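Local coordinates for protein CD180 antigen (Mus musculus, PDB 3T6Q) that may cooperate with MD-1 and TLR4 in the B-cell innate immune response to bacterial lipopolysaccharide, leading to NF-kappa-B activation, at residues Leu437-Glu442 against Gln457-Pro462; Leu407-Leu412 against Asn431-Leu436. One frame throughout, in Å; residues are numbered along the deposited sequence. Where two conformers were deposited one is given.

Interaction 1 (Leu437-Glu442 against Gln457-Pro462); sequences LDISSE and QGNHFP
This contact belongs to the leucine-rich-repeat solenoid, where Leu437-Glu442 of LRR 15 packs on Gln457-Pro462 of LRR 16. The backbones form a single bridge at Asp438 and His460. Its hydrogen bond runs from Ile439 N to His460 O at 3.2 Å and is straight (180°). One step earlier, a side chain takes over from the backbone. Asn459 is the consensus asparagine of the repeat (LxxLxLxxNxL), and its buried amide binds backbone atoms of this repeat and the preceding one. Asn459 OD1 accepts a hydrogen bond from Leu437 N at 2.9 Å, in the carbonyl plane. Its ND2 bonds Leu432 O and Leu456 O, so both ends are satisfied and its rotation is fixed. Ile439 lies over one face of the Phe461 ring, its CB 3.8 Å from the ring centroid in a CH-pi contact. Its CG2, anti to the backbone N, comes within 3.4 Å of Phe461 CZ. At the partly exposed end of the contact, Asp438 OD2 accepts from both Ser440 N (3.0 Å) and Ser440 OG (2.8 Å). The first bond makes an Asx turn, and both donors come from the same face of the carboxylate. The Pro462 ring packs against this pair, with CD 3.5 Å from Asp438 OD2. Asp438 CA lies over one face of the His460 imidazole. Both segments are loops: one follows strand 429-431, the other runs from strand 453-455 toward strand 465-466. Ser471 bonds Ile439 O, and Phe461 also touches Leu488.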
ATOM      1  N   LEU A 437       3.987 -40.018  38.290  1.00 30.04           N
ATOM      2  CA  LEU A 437       4.001 -40.465  39.685  1.00 30.46           C
ATOM      3  C   LEU A 437       3.149 -41.716  39.802  1.00 28.81           C
ATOM      4  O   LEU A 437       2.271 -41.946  38.981  1.00 29.90           O
ATOM      5  CB  LEU A 437       3.403 -39.402  40.613  1.00 28.83           C
ATOM      6  CG  LEU A 437       4.273 -38.170  40.822  1.00 29.01           C
ATOM      7  CD1 LEU A 437       3.352 -37.092  41.349  1.00 24.48           C
ATOM      8  CD2 LEU A 437       5.405 -38.453  41.792  1.00 26.38           C
ATOM      9  N   ASP A 438       3.403 -42.497  40.848  1.00 36.37           N
ATOM     10  CA  ASP A 438       2.574 -43.663  41.145  1.00 34.08           C
ATOM     11  C   ASP A 438       1.490 -43.175  42.113  1.00 25.91           C
ATOM     12  O   ASP A 438       1.743 -42.871  43.283  1.00 29.90           O
ATOM     13  CB  ASP A 438       3.415 -44.760  41.775  1.00 39.64           C
ATOM     14  CG  ASP A 438       2.581 -45.942  42.281  1.00 40.45           C
ATOM     15  OD1 ASP A 438       3.177 -46.814  42.929  1.00 54.24           O
ATOM     16  OD2 ASP A 438       1.357 -46.019  42.048  1.00 36.71           O
ATOM     17  N   ILE A 439       0.281 -43.104  41.606  1.00 26.51           N
ATOM     18  CA  ILE A 439      -0.788 -42.446  42.351  1.00 30.83           C
ATOM     19  C   ILE A 439      -1.427 -43.413  43.339  1.00 34.29           C
ATOM     20  O   ILE A 439      -2.440 -43.082  43.982  1.00 34.69           O
ATOM     21  CB  ILE A 439      -1.851 -41.874  41.393  1.00 31.02           C
ATOM     22  CG1 ILE A 439      -1.199 -40.985  40.330  1.00 36.42           C
ATOM     23  CG2 ILE A 439      -2.888 -41.045  42.146  1.00 35.58           C
ATOM     24  CD1 ILE A 439      -0.363 -39.866  40.942  1.00 29.23           C
ATOM     25  N   SER A 440      -0.860 -44.608  43.487  1.00 30.46           N
ATOM     26  CA  SER A 440      -1.445 -45.538  44.469  1.00 29.02           C
ATOM     27  C   SER A 440      -0.843 -45.348  45.882  1.00 35.00           C
ATOM     28  O   SER A 440      -1.429 -45.834  46.869  1.00 30.43           O
ATOM     29  CB  SER A 440      -1.278 -46.992  44.009  1.00 30.94           C
ATOM     30  OG  SER A 440       0.084 -47.366  44.126  1.00 33.30           O
ATOM     31  N   SER A 441       0.317 -44.659  45.980  1.00 28.91           N
ATOM     32  CA  SER A 441       1.001 -44.452  47.271  1.00 30.95           C
ATOM     33  C   SER A 441       0.127 -43.639  48.247  1.00 27.97           C
ATOM     34  O   SER A 441      -0.269 -42.524  47.933  1.00 29.79           O
ATOM     35  CB  SER A 441       2.311 -43.719  47.068  1.00 29.73           C
ATOM     36  OG  SER A 441       2.862 -43.421  48.354  1.00 36.01           O
ATOM     37  N   GLU A 442      -0.171 -44.200  49.426  1.00 27.25           N
ATOM     38  CA  GLU A 442      -1.164 -43.606  50.346  1.00 29.87           C
ATOM     39  C   GLU A 442      -0.691 -42.277  50.925  1.00 25.50           C
ATOM     40  O   GLU A 442      -1.510 -41.417  51.245  1.00 30.44           O
ATOM     41  CB  GLU A 442      -1.471 -44.542  51.530  1.00 35.70           C
ATOM     42  CG  GLU A 442      -2.022 -45.894  51.155  1.00 51.08           C
ATOM     43  CD  GLU A 442      -2.246 -46.741  52.390  1.00 64.71           C
ATOM     44  OE1 GLU A 442      -3.111 -46.360  53.211  1.00 57.83           O
ATOM     45  OE2 GLU A 442      -1.545 -47.764  52.547  1.00 66.61           O
ATOM     46  N   GLN A 457      -3.487 -35.790  34.685  1.00 19.67           N
ATOM     47  CA  GLN A 457      -3.516 -36.348  33.361  1.00 20.68           C
ATOM     48  C   GLN A 457      -2.182 -37.030  33.057  1.00 23.39           C
ATOM     49  O   GLN A 457      -1.113 -36.490  33.380  1.00 19.74           O
ATOM     50  CB  GLN A 457      -3.777 -35.230  32.354  1.00 21.66           C
ATOM     51  CG  GLN A 457      -3.960 -35.723  30.946  1.00 32.72           C
ATOM     52  CD  GLN A 457      -4.145 -34.612  29.936  1.00 36.43           C
ATOM     53  OE1 GLN A 457      -3.355 -34.474  29.007  1.00 48.67           O
ATOM     54  NE2 GLN A 457      -5.197 -33.842  30.092  1.00 42.18           N
ATOM     55  N   GLY A 458      -2.220 -38.207  32.411  1.00 25.34           N
ATOM     56  CA  GLY A 458      -0.964 -38.896  32.046  1.00 22.10           C
ATOM     57  C   GLY A 458      -0.101 -39.501  33.162  1.00 26.64           C
ATOM     58  O   GLY A 458       1.096 -39.747  32.962  1.00 32.23           O
ATOM     59  N   ASN A 459      -0.666 -39.750  34.340  1.00 23.22           N
ATOM     60  CA  ASN A 459       0.056 -40.496  35.364  1.00 22.75           C
ATOM     61  C   ASN A 459      -0.447 -41.955  35.334  1.00 30.58           C
ATOM     62  O   ASN A 459      -1.150 -42.323  34.384  1.00 30.11           O
ATOM     63  CB  ASN A 459      -0.116 -39.874  36.741  1.00 23.65           C
ATOM     64  CG  ASN A 459       0.606 -38.541  36.852  1.00 27.18           C
ATOM     65  OD1 ASN A 459       1.740 -38.488  37.295  1.00 28.38           O
ATOM     66  ND2 ASN A 459      -0.034 -37.476  36.383  1.00 22.47           N
ATOM     67  N   HIS A 460      -0.130 -42.754  36.363  1.00 33.88           N
ATOM     68  CA  HIS A 460      -0.467 -44.206  36.334  1.00 37.46           C
ATOM     69  C   HIS A 460      -0.762 -44.848  37.655  1.00 36.64           C
ATOM     70  O   HIS A 460      -0.318 -44.387  38.729  1.00 33.47           O
ATOM     71  CB  HIS A 460       0.637 -45.004  35.648  1.00 41.14           C
ATOM     72  CG  HIS A 460       1.892 -45.135  36.482  1.00 51.30           C
ATOM     73  ND1 HIS A 460       2.160 -46.237  37.236  1.00 55.27           N
ATOM     74  CD2 HIS A 460       2.962 -44.253  36.673  1.00 55.82           C
ATOM     75  CE1 HIS A 460       3.333 -46.065  37.876  1.00 62.26           C
ATOM     76  NE2 HIS A 460       3.830 -44.854  37.524  1.00 58.27           N
ATOM     77  N   PHE A 461      -1.513 -45.948  37.576  1.00 32.65           N
ATOM     78  CA  PHE A 461      -1.777 -46.776  38.726  1.00 33.03           C
ATOM     79  C   PHE A 461      -1.256 -48.172  38.396  1.00 34.77           C
ATOM     80  O   PHE A 461      -1.297 -48.579  37.224  1.00 28.18           O
ATOM     81  CB  PHE A 461      -3.280 -46.846  39.016  1.00 32.74           C
ATOM     82  CG  PHE A 461      -3.861 -45.578  39.584  1.00 33.85           C
ATOM     83  CD1 PHE A 461      -4.105 -45.451  40.948  1.00 37.48           C
ATOM     84  CD2 PHE A 461      -4.180 -44.514  38.750  1.00 34.84           C
ATOM     85  CE1 PHE A 461      -4.662 -44.274  41.457  1.00 33.14           C
ATOM     86  CE2 PHE A 461      -4.725 -43.343  39.248  1.00 32.82           C
ATOM     87  CZ  PHE A 461      -4.961 -43.220  40.606  1.00 32.90           C
ATOM     88  N   PRO A 462      -0.793 -48.910  39.419  1.00 38.54           N
ATOM     89  CA  PRO A 462      -0.327 -50.276  39.156  1.00 39.30           C
ATOM     90  C   PRO A 462      -1.430 -51.080  38.440  1.00 34.83           C
ATOM     91  O   PRO A 462      -2.565 -51.115  38.918  1.00 33.97           O
ATOM     92  CB  PRO A 462      -0.058 -50.836  40.564  1.00 38.93           C
ATOM     93  CG  PRO A 462       0.178 -49.635  41.415  1.00 40.24           C
ATOM     94  CD  PRO A 462      -0.700 -48.555  40.853  1.00 39.76           C
TER

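Interaction 2 (Leu407-Leu412 against Asn431-Leu436); sequences LAFTRL and NLSHSL. With NAG (2-acetamido-2-deoxy-beta-D-glucopyranose), chain F.
Leu407-Leu412 of LRR 14 and Asn431-Leu436 of LRR 15 are equivalent loops of adjacent leucine-rich repeats, and each contains a type II beta turn. The tight part is the backbone, where three N-H...O bonds join the two loops. Leu407 N donates to Asn431 O (2.8 Å), Phe409 N to Ser433 O (2.7 Å), and Leu412 N to Ser435 O (3.1 Å). Ser435 OG sits between the carbonyls of Leu407 and Thr410, 3.1 Å from each O. In the buried part, Leu432 CD2 packs against both Leu407 CB and Leu412 CD1. Leu407 and Leu432 run side by side, while Leu412 crosses Leu432 at about a right angle. The looser side carries Phe409 and His434, both partly exposed. Their rings are nearly parallel (12°) but slid apart, with centroids 4.7 Å apart. Phe409 CE1 sits over one face of the His434 imidazole, offset toward its rim, and Tyr385 also stacks with the Phe409 ring. Arg411 and Leu436 are exposed. Asn431 bears an N-linked glycan. Its amide does two jobs: ND2 is bonded to NAG C1, while OD1 accepts a hydrogen bond from Ser433 N at 3.0 Å in an Asx turn.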
ATOM      1  N   LEU A 407       3.744 -28.397  38.098  1.00 17.59           N
ATOM      2  CA  LEU A 407       4.855 -29.281  37.804  1.00 16.50           C
ATOM      3  C   LEU A 407       4.543 -30.085  36.541  1.00 15.91           C
ATOM      4  O   LEU A 407       5.130 -31.160  36.297  1.00 17.24           O
ATOM      5  CB  LEU A 407       5.045 -30.213  39.032  1.00 15.79           C
ATOM      6  CG  LEU A 407       5.736 -29.498  40.218  1.00 18.58           C
ATOM      7  CD1 LEU A 407       5.555 -30.289  41.515  1.00 17.32           C
ATOM      8  CD2 LEU A 407       7.230 -29.277  39.954  1.00 18.03           C
ATOM      9  N   ALA A 408       3.604 -29.590  35.745  1.00 15.32           N
ATOM     10  CA  ALA A 408       3.171 -30.344  34.531  1.00 16.77           C
ATOM     11  C   ALA A 408       4.386 -30.641  33.638  1.00 18.18           C
ATOM     12  O   ALA A 408       5.222 -29.754  33.418  1.00 18.00           O
ATOM     13  CB  ALA A 408       2.117 -29.575  33.751  1.00 14.95           C
ATOM     14  N   PHE A 409       4.438 -31.877  33.113  1.00 19.55           N
ATOM     15  CA  PHE A 409       5.453 -32.339  32.149  1.00 19.77           C
ATOM     16  C   PHE A 409       6.850 -32.365  32.761  1.00 21.67           C
ATOM     17  O   PHE A 409       7.846 -32.419  32.055  1.00 24.94           O
ATOM     18  CB  PHE A 409       5.412 -31.504  30.845  1.00 20.02           C
ATOM     19  CG  PHE A 409       4.087 -31.625  30.147  1.00 24.56           C
ATOM     20  CD1 PHE A 409       3.811 -32.758  29.355  1.00 24.36           C
ATOM     21  CD2 PHE A 409       3.092 -30.683  30.351  1.00 19.60           C
ATOM     22  CE1 PHE A 409       2.564 -32.912  28.757  1.00 25.72           C
ATOM     23  CE2 PHE A 409       1.848 -30.837  29.738  1.00 25.72           C
ATOM     24  CZ  PHE A 409       1.595 -31.958  28.956  1.00 25.64           C
ATOM     25  N   THR A 410       6.933 -32.345  34.076  1.00 15.96           N
ATOM     26  CA  THR A 410       8.214 -32.459  34.709  1.00 17.07           C
ATOM     27  C   THR A 410       8.163 -33.778  35.489  1.00 20.68           C
ATOM     28  O   THR A 410       7.344 -33.904  36.420  1.00 17.23           O
ATOM     29  CB  THR A 410       8.446 -31.266  35.680  1.00 17.07           C
ATOM     30  OG1 THR A 410       8.611 -30.063  34.899  1.00 17.52           O
ATOM     31  CG2 THR A 410       9.682 -31.525  36.548  1.00 15.82           C
ATOM     32  N   ARG A 411       9.053 -34.715  35.149  0.50 20.02           N
ATOM     33  CA  ARG A 411       9.113 -36.021  35.829  0.50 21.80           C
ATOM     34  C   ARG A 411       9.505 -35.856  37.311  0.50 21.08           C
ATOM     35  O   ARG A 411      10.478 -35.155  37.632  0.50 19.37           O
ATOM     36  CB  ARG A 411      10.094 -36.955  35.087  0.50 22.10           C
ATOM     37  CG  ARG A 411      10.469 -38.238  35.828  0.50 27.75           C
ATOM     38  CD  ARG A 411      10.768 -39.402  34.855  0.50 35.95           C
ATOM     39  NE  ARG A 411      11.219 -38.902  33.558  0.50 33.81           N
ATOM     40  CZ  ARG A 411      12.471 -38.956  33.118  0.50 35.98           C
ATOM     41  NH1 ARG A 411      12.777 -38.440  31.937  0.50 33.01           N
ATOM     42  NH2 ARG A 411      13.412 -39.528  33.851  0.50 31.69           N
ATOM     43  N   LEU A 412       8.761 -36.481  38.220  1.00 18.10           N
ATOM     44  CA  LEU A 412       9.099 -36.354  39.620  1.00 19.14           C
ATOM     45  C   LEU A 412       9.531 -37.727  40.166  1.00 21.40           C
ATOM     46  O   LEU A 412       8.915 -38.759  39.858  1.00 21.37           O
ATOM     47  CB  LEU A 412       7.916 -35.790  40.438  1.00 19.93           C
ATOM     48  CG  LEU A 412       7.322 -34.469  39.926  1.00 21.67           C
ATOM     49  CD1 LEU A 412       6.114 -34.169  40.803  1.00 21.89           C
ATOM     50  CD2 LEU A 412       8.344 -33.328  40.009  1.00 19.64           C
ATOM     51  N   ASN A 431      -0.746 -29.056  39.659  1.00 14.92           N
ATOM     52  CA  ASN A 431      -0.800 -29.642  38.327  1.00 14.17           C
ATOM     53  C   ASN A 431       0.397 -30.590  38.209  1.00 15.05           C
ATOM     54  O   ASN A 431       1.553 -30.142  38.208  1.00 15.40           O
ATOM     55  CB  ASN A 431      -0.805 -28.563  37.209  1.00 13.48           C
ATOM     56  CG  ASN A 431      -1.047 -29.153  35.819  1.00 14.60           C
ATOM     57  OD1 ASN A 431      -0.902 -30.341  35.619  1.00 16.30           O
ATOM     58  ND2 ASN A 431      -1.395 -28.324  34.859  1.00 17.28           N
ATOM     59  N   LEU A 432       0.091 -31.882  38.079  1.00 16.86           N
ATOM     60  CA  LEU A 432       1.097 -32.951  37.954  1.00 15.45           C
ATOM     61  C   LEU A 432       0.925 -33.738  36.658  1.00 15.55           C
ATOM     62  O   LEU A 432       1.283 -34.932  36.582  1.00 16.48           O
ATOM     63  CB  LEU A 432       0.981 -33.934  39.147  1.00 16.42           C
ATOM     64  CG  LEU A 432       1.212 -33.269  40.542  1.00 17.78           C
ATOM     65  CD1 LEU A 432       0.971 -34.198  41.717  1.00 21.29           C
ATOM     66  CD2 LEU A 432       2.635 -32.723  40.644  1.00 20.33           C
ATOM     67  N   SER A 433       0.341 -33.085  35.675  1.00 14.90           N
ATOM     68  CA  SER A 433       0.106 -33.688  34.368  1.00 17.45           C
ATOM     69  C   SER A 433       1.427 -34.282  33.861  1.00 17.67           C
ATOM     70  O   SER A 433       2.439 -33.591  33.828  1.00 20.24           O
ATOM     71  CB  SER A 433      -0.390 -32.617  33.416  1.00 17.51           C
ATOM     72  OG  SER A 433      -0.649 -33.179  32.150  1.00 21.41           O
ATOM     73  N   HIS A 434       1.418 -35.554  33.449  1.00 17.65           N
ATOM     74  CA  HIS A 434       2.660 -36.229  32.943  1.00 20.59           C
ATOM     75  C   HIS A 434       3.878 -36.215  33.835  1.00 22.27           C
ATOM     76  O   HIS A 434       4.991 -36.350  33.353  1.00 25.67           O
ATOM     77  CB  HIS A 434       2.984 -35.707  31.529  1.00 20.93           C
ATOM     78  CG  HIS A 434       1.848 -35.888  30.579  1.00 22.88           C
ATOM     79  ND1 HIS A 434       1.807 -36.901  29.668  1.00 31.82           N
ATOM     80  CD2 HIS A 434       0.685 -35.172  30.418  1.00 25.19           C
ATOM     81  CE1 HIS A 434       0.668 -36.819  28.966  1.00 23.54           C
ATOM     82  NE2 HIS A 434      -0.022 -35.760  29.422  1.00 28.64           N
ATOM     83  N   SER A 435       3.706 -36.107  35.160  1.00 20.62           N
ATOM     84  CA  SER A 435       4.839 -36.120  36.085  1.00 20.33           C
ATOM     85  C   SER A 435       5.285 -37.591  36.325  1.00 23.06           C
ATOM     86  O   SER A 435       6.329 -37.856  36.902  1.00 21.87           O
ATOM     87  CB  SER A 435       4.449 -35.439  37.411  1.00 21.89           C
ATOM     88  OG  SER A 435       4.317 -34.012  37.230  1.00 22.48           O
ATOM     89  N   LEU A 436       4.430 -38.527  35.906  1.00 28.20           N
ATOM     90  CA  LEU A 436       4.684 -39.979  35.959  1.00 30.55           C
ATOM     91  C   LEU A 436       4.846 -40.484  37.378  1.00 33.02           C
ATOM     92  O   LEU A 436       5.745 -41.261  37.643  1.00 31.53           O
ATOM     93  CB  LEU A 436       5.891 -40.399  35.091  1.00 31.09           C
ATOM     94  CG  LEU A 436       5.899 -39.916  33.645  1.00 36.20           C
ATOM     95  CD1 LEU A 436       7.067 -40.498  32.850  1.00 33.19           C
ATOM     96  CD2 LEU A 436       4.562 -40.181  32.960  1.00 37.65           C
TER
HETATM   97  C1  NAG F   1      -1.616 -26.922  35.061  1.00 17.50           C
HETATM   98  C2  NAG F   1      -1.459 -26.065  33.796  1.00 19.29           C
HETATM   99  C3  NAG F   1      -1.862 -24.616  34.148  1.00 18.97           C
HETATM  100  C4  NAG F   1      -3.272 -24.528  34.782  1.00 20.06           C
HETATM  101  C5  NAG F   1      -3.397 -25.532  35.936  1.00 19.13           C
HETATM  102  C6  NAG F   1      -4.822 -25.619  36.492  1.00 20.24           C
HETATM  103  C7  NAG F   1       0.284 -26.545  32.105  1.00 20.70           C
HETATM  104  C8  NAG F   1       1.765 -26.548  31.753  1.00 16.63           C
HETATM  105  N2  NAG F   1      -0.057 -26.129  33.320  1.00 17.93           N
HETATM  106  O3  NAG F   1      -1.839 -23.823  32.953  1.00 17.46           O
HETATM  107  O4  NAG F   1      -3.447 -23.245  35.406  1.00 21.96           O
HETATM  108  O5  NAG F   1      -2.977 -26.835  35.533  1.00 18.49           O
HETATM  109  O6  NAG F   1      -5.725 -25.932  35.449  1.00 21.57           O
HETATM  110  O7  NAG F   1      -0.551 -26.910  31.280  1.00 21.66           O

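Overall arrangement
Interaction 2 comes first along the chain and closes before interaction 1 opens; Leu436 and Leu437 are adjacent residues. The centres are about 11 Å apart, and the two contacts touch directly. Together they span LRR 14, 15 and 16, whose strands 404-406, 429-431 and 453-455 lie side by side and parallel. Interaction 2 joins LRR 14 to LRR 15 close to the strand ends. Interaction 1 joins a later part of the LRR 15 loop to the start of the LRR 16 loop. Residues 431-436 also meet interaction 1: Gln457 O probably accepts a hydrogen bond from His434 N. The result is a continuous repeat-to-repeat packing along the curved extracellular solenoid, beside the N-linked glycan on Asn431.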